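PDB 4HPP: probable glutamine synthetase from Pseudomonas aeruginosa, which belongs to the glutamine synthetase family and, in this crystal structure, holds a magnesium ion and glutamic acid in its catalytic domain. Local coordinates for residues A128-E133 / L344-V349; V188-A193 / V203-V208; G234-L239 / Y288-P293. One frame throughout, in Å; residues are numbered along the deposited sequence.

Interaction 1. Residues A128-E133 / L344-V349. With MG (magnesium ion), chain B; GLU (glutamic acid), chain D.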
ATOM      1  N   ALA A 128     -13.613  41.611 -24.797  1.00 48.91           N
ATOM      2  CA  ALA A 128     -14.110  40.261 -24.997  1.00 47.47           C
ATOM      3  C   ALA A 128     -13.795  39.319 -23.846  1.00 47.71           C
ATOM      4  O   ALA A 128     -12.829  39.505 -23.078  1.00 46.22           O
ATOM      5  CB  ALA A 128     -13.607  39.665 -26.319  1.00 44.96           C
ATOM      6  N   ALA A 129     -14.632  38.289 -23.772  1.00 41.61           N
ATOM      7  CA  ALA A 129     -14.454  37.175 -22.849  1.00 49.21           C
ATOM      8  C   ALA A 129     -14.948  35.872 -23.520  1.00 46.77           C
ATOM      9  O   ALA A 129     -16.006  35.837 -24.161  1.00 49.73           O
ATOM     10  CB  ALA A 129     -15.153  37.452 -21.521  1.00 36.12           C
ATOM     11  N   PHE A 130     -14.099  34.852 -23.445  1.00 54.10           N
ATOM     12  CA  PHE A 130     -14.395  33.485 -23.893  1.00 54.59           C
ATOM     13  C   PHE A 130     -14.923  32.631 -22.706  1.00 54.94           C
ATOM     14  O   PHE A 130     -14.326  32.638 -21.615  1.00 48.17           O
ATOM     15  CB  PHE A 130     -13.137  32.823 -24.411  1.00 49.50           C
ATOM     16  CG  PHE A 130     -12.558  33.427 -25.640  1.00 50.57           C
ATOM     17  CD1 PHE A 130     -12.710  32.779 -26.888  1.00 50.45           C
ATOM     18  CD2 PHE A 130     -11.789  34.586 -25.570  1.00 45.92           C
ATOM     19  CE1 PHE A 130     -12.112  33.279 -28.053  1.00 50.34           C
ATOM     20  CE2 PHE A 130     -11.203  35.103 -26.726  1.00 50.36           C
ATOM     21  CZ  PHE A 130     -11.350  34.454 -27.978  1.00 54.01           C
ATOM     22  N   GLU A 131     -16.030  31.912 -22.926  1.00 48.38           N
ATOM     23  CA  GLU A 131     -16.584  31.029 -21.919  1.00 53.05           C
ATOM     24  C   GLU A 131     -16.216  29.650 -22.402  1.00 55.74           C
ATOM     25  O   GLU A 131     -16.375  29.352 -23.595  1.00 50.31           O
ATOM     26  CB  GLU A 131     -18.112  31.135 -21.832  1.00 62.71           C
ATOM     27  CG  GLU A 131     -18.710  32.440 -21.262  1.00 67.97           C
ATOM     28  CD  GLU A 131     -20.254  32.368 -21.108  1.00 75.63           C
ATOM     29  OE1 GLU A 131     -20.797  33.264 -20.435  1.00 81.66           O
ATOM     30  OE2 GLU A 131     -20.939  31.420 -21.623  1.00 70.41           O
ATOM     31  N   HIS A 132     -15.739  28.814 -21.478  1.00 47.85           N
ATOM     32  CA  HIS A 132     -15.196  27.536 -21.813  1.00 42.36           C
ATOM     33  C   HIS A 132     -15.907  26.419 -21.121  1.00 49.64           C
ATOM     34  O   HIS A 132     -16.149  26.509 -19.909  1.00 51.52           O
ATOM     35  CB  HIS A 132     -13.740  27.505 -21.454  1.00 40.19           C
ATOM     36  CG  HIS A 132     -12.854  28.346 -22.375  1.00 44.71           C
ATOM     37  ND1 HIS A 132     -12.273  29.517 -21.970  1.00 46.53           N
ATOM     38  CD2 HIS A 132     -12.379  28.100 -23.667  1.00 41.85           C
ATOM     39  CE1 HIS A 132     -11.504  30.002 -22.967  1.00 45.80           C
ATOM     40  NE2 HIS A 132     -11.578  29.135 -24.006  1.00 47.18           N
ATOM     41  N   GLU A 133     -16.275  25.363 -21.877  1.00 44.36           N
ATOM     42  CA  GLU A 133     -16.842  24.189 -21.264  1.00 40.18           C
ATOM     43  C   GLU A 133     -15.891  22.990 -21.490  1.00 46.00           C
ATOM     44  O   GLU A 133     -15.183  22.913 -22.508  1.00 41.45           O
ATOM     45  CB  GLU A 133     -18.238  23.928 -21.774  1.00 44.83           C
ATOM     46  CG  GLU A 133     -19.303  24.901 -21.273  1.00 42.96           C
ATOM     47  CD  GLU A 133     -20.580  24.836 -22.113  1.00 51.66           C
ATOM     48  OE1 GLU A 133     -20.566  24.195 -23.211  1.00 42.89           O
ATOM     49  OE2 GLU A 133     -21.604  25.448 -21.687  1.00 50.38           O
ATOM     50  N   LEU A 344      -6.840  33.553 -33.628  1.00 47.26           N
ATOM     51  CA  LEU A 344      -7.327  33.469 -34.995  1.00 45.51           C
ATOM     52  C   LEU A 344      -8.852  33.581 -35.026  1.00 47.28           C
ATOM     53  O   LEU A 344      -9.432  34.326 -35.813  1.00 51.63           O
ATOM     54  CB  LEU A 344      -6.803  32.205 -35.690  1.00 55.08           C
ATOM     55  CG  LEU A 344      -7.326  31.949 -37.112  1.00 52.86           C
ATOM     56  CD1 LEU A 344      -6.796  33.048 -38.019  1.00 58.71           C
ATOM     57  CD2 LEU A 344      -6.964  30.570 -37.632  1.00 48.86           C
ATOM     58  N   ALA A 345      -9.500  32.884 -34.109  1.00 45.17           N
ATOM     59  CA  ALA A 345     -10.939  32.910 -34.030  1.00 40.69           C
ATOM     60  C   ALA A 345     -11.440  34.306 -33.744  1.00 43.31           C
ATOM     61  O   ALA A 345     -12.296  34.778 -34.483  1.00 48.38           O
ATOM     62  CB  ALA A 345     -11.434  31.917 -33.000  1.00 40.36           C
ATOM     63  N   MET A 346     -10.927  34.980 -32.698  1.00 46.29           N
ATOM     64  CA  MET A 346     -11.428  36.322 -32.349  1.00 39.96           C
ATOM     65  C   MET A 346     -11.133  37.308 -33.497  1.00 45.62           C
ATOM     66  O   MET A 346     -12.036  38.008 -33.944  1.00 50.95           O
ATOM     67  CB  MET A 346     -10.867  36.781 -31.017  1.00 46.64           C
ATOM     68  CG  MET A 346     -11.009  38.276 -30.667  1.00 43.29           C
ATOM     69  SD  MET A 346     -10.455  38.439 -28.971  1.00 47.78           S
ATOM     70  CE  MET A 346     -10.490  40.236 -28.700  1.00 47.44           C
ATOM     71  N   ALA A 347      -9.896  37.325 -34.005  1.00 42.85           N
ATOM     72  CA  ALA A 347      -9.528  38.078 -35.228  1.00 43.65           C
ATOM     73  C   ALA A 347     -10.519  37.901 -36.359  1.00 48.51           C
ATOM     74  O   ALA A 347     -10.961  38.875 -36.945  1.00 49.24           O
ATOM     75  CB  ALA A 347      -8.126  37.696 -35.729  1.00 47.38           C
ATOM     76  N   ALA A 348     -10.855  36.655 -36.684  1.00 51.54           N
ATOM     77  CA  ALA A 348     -11.808  36.378 -37.771  1.00 50.97           C
ATOM     78  C   ALA A 348     -13.190  37.031 -37.561  1.00 55.90           C
ATOM     79  O   ALA A 348     -13.799  37.575 -38.507  1.00 58.24           O
ATOM     80  CB  ALA A 348     -11.945  34.885 -37.981  1.00 43.87           C
ATOM     81  N   VAL A 349     -13.645  37.031 -36.313  1.00 50.99           N
ATOM     82  CA  VAL A 349     -14.973  37.540 -35.995  1.00 55.42           C
ATOM     83  C   VAL A 349     -14.955  39.067 -36.074  1.00 56.18           C
ATOM     84  O   VAL A 349     -15.835  39.688 -36.700  1.00 60.94           O
ATOM     85  CB  VAL A 349     -15.454  37.059 -34.588  1.00 55.79           C
ATOM     86  CG1 VAL A 349     -16.700  37.824 -34.108  1.00 46.82           C
ATOM     87  CG2 VAL A 349     -15.656  35.544 -34.578  1.00 42.76           C
TER
HETATM   88 MG    MG B 501     -22.589  27.146 -20.762  1.00 40.18          MG
HETATM   89  N   GLU D 503     -22.802  23.101 -24.411  1.00 59.07           N
HETATM   90  CA  GLU D 503     -23.417  24.119 -25.355  1.00 66.94           C
HETATM   91  C   GLU D 503     -22.589  24.461 -26.614  1.00 63.78           C
HETATM   92  O   GLU D 503     -22.039  23.590 -27.278  1.00 54.76           O
HETATM   93  CB  GLU D 503     -23.735  25.405 -24.603  1.00 70.29           C
HETATM   94  CG  GLU D 503     -24.870  25.263 -23.626  1.00 68.88           C
HETATM   95  CD  GLU D 503     -25.013  26.469 -22.757  1.00 67.54           C
HETATM   96  OE1 GLU D 503     -26.047  27.140 -22.902  1.00 79.26           O
HETATM   97  OE2 GLU D 503     -24.094  26.752 -21.950  1.00 71.84           O
HETATM   98  OXT GLU D 503     -22.430  25.623 -27.006  1.00 77.21           O
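M346 of helix 342-358 reaches F130 and A128, two residues on the same face of strand 124-137. Its chain is stretched out: CG lies anti to the backbone N (chi1 165°), and the bonds beyond it are also extended, which lets one side chain span both partners. At its base, CB meets the ring of F130 at an oblique approach, 3.9 Å from CZ. M346 CG then passes the ring at a greater distance, 4.7 Å from F130 CZ. SD comes next, 4.1 Å from F130 CE2. The sulfur is 5.2 Å from the centroid of the F130 ring and 72° off its normal, an oblique Met-aromatic contact. At the tip, CE of M346 meets A128 CB at 4.0 Å. No hydrogen bond joins the two segments, so this contact rests on apolar and sulfur-aromatic packing. The strand turns polar at its other end, where E133 OE2 binds magnesium at 2.2 Å and E133 OE1 accepts a hydrogen bond from N of the bound glutamic acid at 2.8 Å. E180 and E187 complete the protein's share of the metal site. The strand thus joins a hydrophobic core to a metal and ligand site. Strand 124-137 pairs antiparallel with strands 185-194 and 235-243, while F130 also touches A202 of helix 196-216 and M336 of strand 330-336. Helix 342-358 in turn packs through A348 on L277 and L280 of helix 261-281, and through V349 on F333 of strand 330-336.

Interaction 2. Residues V188-A193 / V203-V208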
ATOM      1  N   VAL A 188     -15.982  27.231 -16.635  1.00 50.62           N
ATOM      2  CA  VAL A 188     -15.413  28.353 -15.934  1.00 51.00           C
ATOM      3  C   VAL A 188     -15.419  29.613 -16.838  1.00 51.43           C
ATOM      4  O   VAL A 188     -15.169  29.529 -18.046  1.00 47.94           O
ATOM      5  CB  VAL A 188     -14.044  28.019 -15.339  1.00 48.71           C
ATOM      6  CG1 VAL A 188     -13.072  27.526 -16.411  1.00 51.74           C
ATOM      7  CG2 VAL A 188     -13.488  29.237 -14.603  1.00 52.66           C
ATOM      8  N   THR A 189     -15.788  30.751 -16.251  1.00 46.35           N
ATOM      9  CA  THR A 189     -15.887  31.999 -16.975  1.00 46.00           C
ATOM     10  C   THR A 189     -14.978  32.980 -16.227  1.00 51.31           C
ATOM     11  O   THR A 189     -14.673  32.836 -15.010  1.00 47.73           O
ATOM     12  CB  THR A 189     -17.329  32.562 -17.022  1.00 45.64           C
ATOM     13  OG1 THR A 189     -17.791  32.727 -15.698  1.00 58.19           O
ATOM     14  CG2 THR A 189     -18.340  31.669 -17.701  1.00 37.32           C
ATOM     15  N   CYS A 190     -14.533  33.980 -16.964  1.00 51.38           N
ATOM     16  CA  CYS A 190     -13.676  34.992 -16.411  1.00 44.38           C
ATOM     17  C   CYS A 190     -14.143  36.369 -16.821  1.00 50.10           C
ATOM     18  O   CYS A 190     -15.011  36.523 -17.697  1.00 48.05           O
ATOM     19  CB  CYS A 190     -12.257  34.790 -16.901  1.00 47.89           C
ATOM     20  SG  CYS A 190     -11.508  33.265 -16.316  1.00 57.21           S
ATOM     21  N   ARG A 191     -13.526  37.375 -16.200  1.00 50.84           N
ATOM     22  CA  ARG A 191     -13.844  38.745 -16.475  1.00 48.23           C
ATOM     23  C   ARG A 191     -13.362  39.106 -17.894  1.00 44.44           C
ATOM     24  O   ARG A 191     -12.357  38.619 -18.350  1.00 42.52           O
ATOM     25  CB  ARG A 191     -13.210  39.590 -15.373  1.00 57.21           C
ATOM     26  CG  ARG A 191     -14.006  39.510 -14.052  1.00 71.88           C
ATOM     27  CD  ARG A 191     -13.493  40.415 -12.930  1.00 67.39           C
ATOM     28  NE  ARG A 191     -12.530  41.415 -13.437  1.00 82.22           N
ATOM     29  CZ  ARG A 191     -12.822  42.487 -14.198  1.00 83.54           C
ATOM     30  NH1 ARG A 191     -14.090  42.744 -14.566  1.00 74.12           N
ATOM     31  NH2 ARG A 191     -11.827  43.302 -14.606  1.00 66.14           N
ATOM     32  N   PRO A 192     -14.061  39.983 -18.604  1.00 45.74           N
ATOM     33  CA  PRO A 192     -13.572  40.343 -19.967  1.00 43.22           C
ATOM     34  C   PRO A 192     -12.161  40.991 -19.983  1.00 45.01           C
ATOM     35  O   PRO A 192     -11.720  41.508 -18.959  1.00 54.53           O
ATOM     36  CB  PRO A 192     -14.585  41.399 -20.400  1.00 48.17           C
ATOM     37  CG  PRO A 192     -15.668  41.450 -19.336  1.00 43.55           C
ATOM     38  CD  PRO A 192     -15.046  40.950 -18.081  1.00 41.80           C
ATOM     39  N   ALA A 193     -11.455  40.989 -21.110  1.00 45.30           N
ATOM     40  CA  ALA A 193     -10.122  41.700 -21.246  1.00 45.24           C
ATOM     41  C   ALA A 193     -10.114  42.483 -22.559  1.00 45.16           C
ATOM     42  O   ALA A 193     -10.921  42.191 -23.417  1.00 46.64           O
ATOM     43  CB  ALA A 193      -8.916  40.731 -21.231  1.00 37.42           C
ATOM     44  N   VAL A 203      -6.497  31.262 -24.035  1.00 36.00           N
ATOM     45  CA  VAL A 203      -5.428  30.229 -24.027  1.00 36.61           C
ATOM     46  C   VAL A 203      -5.052  29.850 -22.575  1.00 40.33           C
ATOM     47  O   VAL A 203      -5.042  28.657 -22.217  1.00 45.88           O
ATOM     48  CB  VAL A 203      -4.161  30.668 -24.816  1.00 38.38           C
ATOM     49  CG1 VAL A 203      -2.975  29.727 -24.539  1.00 35.56           C
ATOM     50  CG2 VAL A 203      -4.457  30.780 -26.300  1.00 36.67           C
ATOM     51  N   ASN A 204      -4.767  30.865 -21.755  1.00 38.80           N
ATOM     52  CA  ASN A 204      -4.485  30.671 -20.343  1.00 39.82           C
ATOM     53  C   ASN A 204      -5.532  29.846 -19.613  1.00 37.05           C
ATOM     54  O   ASN A 204      -5.190  28.914 -18.864  1.00 40.03           O
ATOM     55  CB  ASN A 204      -4.431  32.005 -19.627  1.00 42.50           C
ATOM     56  CG  ASN A 204      -3.276  32.859 -20.050  1.00 38.32           C
ATOM     57  OD1 ASN A 204      -2.270  32.385 -20.539  1.00 38.16           O
ATOM     58  ND2 ASN A 204      -3.422  34.141 -19.849  1.00 37.63           N
ATOM     59  N   VAL A 205      -6.803  30.176 -19.804  1.00 37.88           N
ATOM     60  CA  VAL A 205      -7.867  29.337 -19.193  1.00 43.07           C
ATOM     61  C   VAL A 205      -7.755  27.847 -19.600  1.00 44.49           C
ATOM     62  O   VAL A 205      -8.002  26.961 -18.766  1.00 49.68           O
ATOM     63  CB  VAL A 205      -9.301  29.852 -19.466  1.00 38.16           C
ATOM     64  CG1 VAL A 205     -10.319  28.807 -19.112  1.00 30.07           C
ATOM     65  CG2 VAL A 205      -9.581  31.145 -18.699  1.00 36.03           C
ATOM     66  N   ARG A 206      -7.358  27.563 -20.844  1.00 35.18           N
ATOM     67  CA  ARG A 206      -7.280  26.172 -21.264  1.00 35.56           C
ATOM     68  C   ARG A 206      -6.042  25.464 -20.705  1.00 39.46           C
ATOM     69  O   ARG A 206      -6.100  24.247 -20.286  1.00 37.44           O
ATOM     70  CB  ARG A 206      -7.244  26.106 -22.774  1.00 34.71           C
ATOM     71  CG  ARG A 206      -8.532  26.568 -23.397  1.00 39.89           C
ATOM     72  CD  ARG A 206      -8.263  27.219 -24.750  1.00 48.30           C
ATOM     73  NE  ARG A 206      -9.522  27.688 -25.329  1.00 61.97           N
ATOM     74  CZ  ARG A 206      -9.802  27.731 -26.637  1.00 60.40           C
ATOM     75  NH1 ARG A 206      -8.879  27.300 -27.503  1.00 50.30           N
ATOM     76  NH2 ARG A 206     -11.002  28.211 -27.062  1.00 49.95           N
ATOM     77  N   GLU A 207      -4.914  26.193 -20.737  1.00 34.23           N
ATOM     78  CA  GLU A 207      -3.684  25.574 -20.420  1.00 36.10           C
ATOM     79  C   GLU A 207      -3.592  25.308 -18.905  1.00 43.55           C
ATOM     80  O   GLU A 207      -3.051  24.252 -18.474  1.00 44.42           O
ATOM     81  CB  GLU A 207      -2.536  26.366 -21.023  1.00 39.95           C
ATOM     82  CG  GLU A 207      -2.543  26.260 -22.545  1.00 34.02           C
ATOM     83  CD  GLU A 207      -2.390  24.819 -22.980  1.00 34.93           C
ATOM     84  OE1 GLU A 207      -3.143  24.379 -23.840  1.00 32.61           O
ATOM     85  OE2 GLU A 207      -1.495  24.136 -22.458  1.00 35.29           O
ATOM     86  N   VAL A 208      -4.207  26.203 -18.119  1.00 44.16           N
ATOM     87  CA  VAL A 208      -4.202  26.088 -16.660  1.00 42.26           C
ATOM     88  C   VAL A 208      -5.187  25.028 -16.208  1.00 38.68           C
ATOM     89  O   VAL A 208      -4.855  24.217 -15.367  1.00 43.48           O
ATOM     90  CB  VAL A 208      -4.504  27.437 -15.965  1.00 43.50           C
ATOM     91  CG1 VAL A 208      -4.717  27.239 -14.464  1.00 40.52           C
ATOM     92  CG2 VAL A 208      -3.398  28.441 -16.230  1.00 35.77           C
TER
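V205, on helix 196-216, meets V188 and C190 of strand 185-194 with one methyl branch for each. The packing is wholly apolar in kind. V205 CG2 comes 3.7 Å from C190 SG, and V205 CG1 comes 4.1 Å from V188 CG1, the V188 and V205 side chains running antiparallel, each alongside the other. With V205 CG1 anti to its own backbone N (chi1 167°), the two methyls are turned toward different residues of the strand, CG1 to V188 and CG2 to C190. T189, between them, points away from the helix. Hydrogen bonding plays no part across the contact; that of the helix is internal, as in E207 N to V203 O at 2.9 Å. OD1 of the buried N204 accepts hydrogen bonds from Y91 OH and H93 NE2. This is a strand followed closely by a helix that folds back over it, and the 105 Å² buried between the segments comes from only three residues. L167 of helix 159-169 touches both V188 and V205, V205 also packs on H132 of strand 124-137, and along the edge of strand 185-194 away from strand 124-137 the T189 backbone pairs with E175 and M176 of strand 174-179.

Interaction 3. Residues G234-L239 / Y288-P293. With GLU (glutamic acid), chain D.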
ATOM      1  N   GLY A 234     -19.082  23.770 -25.895  1.00 52.17           N
ATOM      2  CA  GLY A 234     -19.003  25.010 -26.648  1.00 48.53           C
ATOM      3  C   GLY A 234     -17.942  25.953 -26.097  1.00 51.81           C
ATOM      4  O   GLY A 234     -17.374  25.707 -25.045  1.00 46.86           O
ATOM      5  N   VAL A 235     -17.653  26.999 -26.863  1.00 50.36           N
ATOM      6  CA  VAL A 235     -16.883  28.135 -26.452  1.00 44.66           C
ATOM      7  C   VAL A 235     -17.770  29.286 -26.908  1.00 48.71           C
ATOM      8  O   VAL A 235     -18.226  29.277 -28.027  1.00 49.33           O
ATOM      9  CB  VAL A 235     -15.507  28.203 -27.155  1.00 43.17           C
ATOM     10  CG1 VAL A 235     -14.903  29.628 -27.097  1.00 44.81           C
ATOM     11  CG2 VAL A 235     -14.514  27.220 -26.542  1.00 42.14           C
ATOM     12  N   HIS A 236     -18.019  30.268 -26.054  1.00 48.07           N
ATOM     13  CA  HIS A 236     -18.823  31.419 -26.456  1.00 48.57           C
ATOM     14  C   HIS A 236     -18.048  32.662 -26.257  1.00 48.18           C
ATOM     15  O   HIS A 236     -17.425  32.874 -25.221  1.00 48.89           O
ATOM     16  CB  HIS A 236     -20.129  31.540 -25.672  1.00 48.45           C
ATOM     17  CG  HIS A 236     -21.066  30.379 -25.844  1.00 56.37           C
ATOM     18  ND1 HIS A 236     -21.976  30.049 -24.903  1.00 60.49           N
ATOM     19  CD2 HIS A 236     -21.199  29.428 -26.879  1.00 64.54           C
ATOM     20  CE1 HIS A 236     -22.669  28.943 -25.314  1.00 66.08           C
ATOM     21  NE2 HIS A 236     -22.192  28.562 -26.513  1.00 61.16           N
ATOM     22  N   LEU A 237     -18.115  33.542 -27.233  1.00 47.70           N
ATOM     23  CA  LEU A 237     -17.288  34.713 -27.184  1.00 47.42           C
ATOM     24  C   LEU A 237     -18.270  35.856 -26.979  1.00 49.46           C
ATOM     25  O   LEU A 237     -19.151  36.005 -27.804  1.00 47.14           O
ATOM     26  CB  LEU A 237     -16.531  34.813 -28.512  1.00 42.37           C
ATOM     27  CG  LEU A 237     -15.754  36.043 -28.896  1.00 46.34           C
ATOM     28  CD1 LEU A 237     -14.736  36.376 -27.807  1.00 44.35           C
ATOM     29  CD2 LEU A 237     -15.065  35.771 -30.216  1.00 44.79           C
ATOM     30  N   HIS A 238     -18.148  36.595 -25.864  1.00 44.08           N
ATOM     31  CA  HIS A 238     -18.895  37.842 -25.623  1.00 46.74           C
ATOM     32  C   HIS A 238     -18.081  39.009 -26.031  1.00 46.28           C
ATOM     33  O   HIS A 238     -16.963  39.164 -25.567  1.00 47.50           O
ATOM     34  CB  HIS A 238     -19.199  38.006 -24.147  1.00 52.10           C
ATOM     35  CG  HIS A 238     -20.120  36.963 -23.617  1.00 45.63           C
ATOM     36  ND1 HIS A 238     -21.474  37.103 -23.655  1.00 47.61           N
ATOM     37  CD2 HIS A 238     -19.859  35.722 -23.056  1.00 46.79           C
ATOM     38  CE1 HIS A 238     -22.063  36.003 -23.143  1.00 45.31           C
ATOM     39  NE2 HIS A 238     -21.073  35.156 -22.748  1.00 54.79           N
ATOM     40  N   LEU A 239     -18.612  39.815 -26.931  1.00 49.39           N
ATOM     41  CA  LEU A 239     -17.914  41.016 -27.422  1.00 49.89           C
ATOM     42  C   LEU A 239     -18.728  42.264 -27.178  1.00 48.96           C
ATOM     43  O   LEU A 239     -19.936  42.289 -27.437  1.00 42.95           O
ATOM     44  CB  LEU A 239     -17.578  40.922 -28.889  1.00 54.18           C
ATOM     45  CG  LEU A 239     -16.442  39.922 -29.113  1.00 64.38           C
ATOM     46  CD1 LEU A 239     -16.443  39.396 -30.546  1.00 58.33           C
ATOM     47  CD2 LEU A 239     -15.124  40.582 -28.771  1.00 59.55           C
ATOM     48  N   TYR A 288     -18.059  19.633 -36.553  1.00 63.09           N
ATOM     49  CA  TYR A 288     -19.358  19.509 -37.211  1.00 55.89           C
ATOM     50  C   TYR A 288     -20.302  18.461 -36.610  1.00 54.55           C
ATOM     51  O   TYR A 288     -21.479  18.510 -36.887  1.00 60.44           O
ATOM     52  CB  TYR A 288     -19.236  19.559 -38.735  1.00 47.16           C
ATOM     53  CG  TYR A 288     -18.659  20.882 -39.058  1.00 40.98           C
ATOM     54  CD1 TYR A 288     -17.275  21.080 -39.001  1.00 43.14           C
ATOM     55  CD2 TYR A 288     -19.479  21.973 -39.285  1.00 43.38           C
ATOM     56  CE1 TYR A 288     -16.717  22.318 -39.228  1.00 41.97           C
ATOM     57  CE2 TYR A 288     -18.931  23.238 -39.480  1.00 46.66           C
ATOM     58  CZ  TYR A 288     -17.551  23.398 -39.452  1.00 48.07           C
ATOM     59  OH  TYR A 288     -16.998  24.652 -39.647  1.00 57.71           O
ATOM     60  N   LEU A 289     -19.785  17.591 -35.732  1.00 51.63           N
ATOM     61  CA  LEU A 289     -20.659  16.779 -34.866  1.00 60.01           C
ATOM     62  C   LEU A 289     -21.382  17.642 -33.828  1.00 61.00           C
ATOM     63  O   LEU A 289     -22.412  17.225 -33.299  1.00 70.46           O
ATOM     64  CB  LEU A 289     -19.894  15.643 -34.151  1.00 52.68           C
ATOM     65  CG  LEU A 289     -18.770  14.994 -34.959  1.00 55.20           C
ATOM     66  CD1 LEU A 289     -17.863  14.161 -34.081  1.00 40.17           C
ATOM     67  CD2 LEU A 289     -19.369  14.129 -36.089  1.00 63.17           C
ATOM     68  N   ARG A 290     -20.819  18.817 -33.528  1.00 64.63           N
ATOM     69  CA  ARG A 290     -21.401  19.802 -32.586  1.00 61.29           C
ATOM     70  C   ARG A 290     -22.352  20.818 -33.285  1.00 65.69           C
ATOM     71  O   ARG A 290     -23.511  21.034 -32.830  1.00 59.68           O
ATOM     72  CB  ARG A 290     -20.285  20.515 -31.784  1.00 51.88           C
ATOM     73  CG  ARG A 290     -20.710  21.829 -31.150  1.00 55.05           C
ATOM     74  CD  ARG A 290     -19.689  22.400 -30.151  1.00 53.31           C
ATOM     75  NE  ARG A 290     -20.305  23.550 -29.508  1.00 47.28           N
ATOM     76  CZ  ARG A 290     -20.392  24.783 -30.021  1.00 48.97           C
ATOM     77  NH1 ARG A 290     -21.026  25.728 -29.343  1.00 43.41           N
ATOM     78  NH2 ARG A 290     -19.829  25.098 -31.182  1.00 55.04           N
ATOM     79  N   LEU A 291     -21.882  21.412 -34.393  1.00 65.79           N
ATOM     80  CA  LEU A 291     -22.670  22.427 -35.145  1.00 69.40           C
ATOM     81  C   LEU A 291     -23.948  21.915 -35.853  1.00 70.42           C
ATOM     82  O   LEU A 291     -24.984  22.606 -35.877  1.00 74.95           O
ATOM     83  CB  LEU A 291     -21.798  23.165 -36.160  1.00 67.55           C
ATOM     84  CG  LEU A 291     -20.868  24.323 -35.844  1.00 69.34           C
ATOM     85  CD1 LEU A 291     -20.930  25.167 -37.106  1.00 69.17           C
ATOM     86  CD2 LEU A 291     -21.288  25.130 -34.616  1.00 73.71           C
ATOM     87  N   LYS A 292     -23.852  20.737 -36.460  1.00 71.31           N
ATOM     88  CA  LYS A 292     -25.016  20.055 -36.996  1.00 89.29           C
ATOM     89  C   LYS A 292     -25.084  18.733 -36.225  1.00103.85           C
ATOM     90  O   LYS A 292     -24.640  17.708 -36.748  1.00103.19           O
ATOM     91  CB  LYS A 292     -24.887  19.835 -38.515  1.00 78.34           C
ATOM     92  N   PRO A 293     -25.619  18.751 -34.961  1.00124.90           N
ATOM     93  CA  PRO A 293     -25.551  17.519 -34.138  1.00130.41           C
ATOM     94  C   PRO A 293     -26.504  16.381 -34.597  1.00146.72           C
ATOM     95  O   PRO A 293     -26.040  15.255 -34.851  1.00138.70           O
ATOM     96  CB  PRO A 293     -25.860  18.012 -32.699  1.00122.72           C
ATOM     97  CG  PRO A 293     -26.316  19.440 -32.818  1.00117.16           C
ATOM     98  CD  PRO A 293     -26.404  19.810 -34.282  1.00122.01           C
TER
HETATM   99  N   GLU D 503     -22.802  23.101 -24.411  1.00 59.07           N
HETATM  100  CA  GLU D 503     -23.417  24.119 -25.355  1.00 66.94           C
HETATM  101  C   GLU D 503     -22.589  24.461 -26.614  1.00 63.78           C
HETATM  102  O   GLU D 503     -22.039  23.590 -27.278  1.00 54.76           O
HETATM  103  CB  GLU D 503     -23.735  25.405 -24.603  1.00 70.29           C
HETATM  104  CG  GLU D 503     -24.870  25.263 -23.626  1.00 68.88           C
HETATM  105  CD  GLU D 503     -25.013  26.469 -22.757  1.00 67.54           C
HETATM  106  OE1 GLU D 503     -26.047  27.140 -22.902  1.00 79.26           O
HETATM  107  OE2 GLU D 503     -24.094  26.752 -21.950  1.00 71.84           O
HETATM  108  OXT GLU D 503     -22.430  25.623 -27.006  1.00 77.21           O
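R290 reaches G234 on an almost straight chain: its CG is anti to the backbone N (chi1 161°), and the chain stays extended as far as NE, which carries the guanidinium from helix 288-291 to G234. H236, with CG anti to the carbonyl carbon (chi1 -62°), turns NE2 at its ring edge toward the same place. There G234 lies over one face of the guanidinium, its CA 3.4 Å from R290 NH1, with no side chain to hold the two apart. No hydrogen bond links the segments directly; the bound glutamic acid joins them. Its alpha-carboxylate (C, O, OXT) lies in plane at the NE-NH1 edge of the guanidinium, a side-on, two-pronged grip. R290 NH1 donates to OXT at 2.7 Å in a fairly straight bond of 162°, and R290 NE donates to O of the ligand at 2.8 Å. A further bond from NH1 to O is weak. These contacts belong to the ligand pocket of the glutamine synthetase catalytic domain, near the magnesium site. H236 NE2 gives OXT a second donor at 3.0 Å, more bent, with OXT near the plane of the imidazole ring. Two groups therefore grip this oxygen, and H236 NE2 and R290 NH1 stand 4.2 Å apart around it. R290 NH1 also bonds to O of R334, which would help fix the turn of the guanidinium. G234 N donates to E133 OE1, tying this glycine to a metal ligand. H236 is positioned by backbone pairing with E131 on strand 124-137, while V235 pairs with M336 on the other side of its strand.

In the fold
All three contacts are buried, and all three set a helix against the same mixed sheet of the catalytic domain, interaction 3 with the bound glutamic acid as bridge. Interactions 1 and 2 use neighbouring strands, 124-137 and 185-194, joined by a probable backbone hydrogen bond between A193 N and A128 O. Strand 124-137 also pairs with strand 235-243 of interaction 3, with a probable hydrogen bond between H238 N and A129 O. Centres lie about 11 Å apart for interaction 1 with either of the others and about 17 Å between 2 and 3. Chemistry follows place: interactions 1 and 2 pack apolar groups, whereas 234-239 and 288-293 meet through a polar ligand site, which E133 of interaction 1 shares.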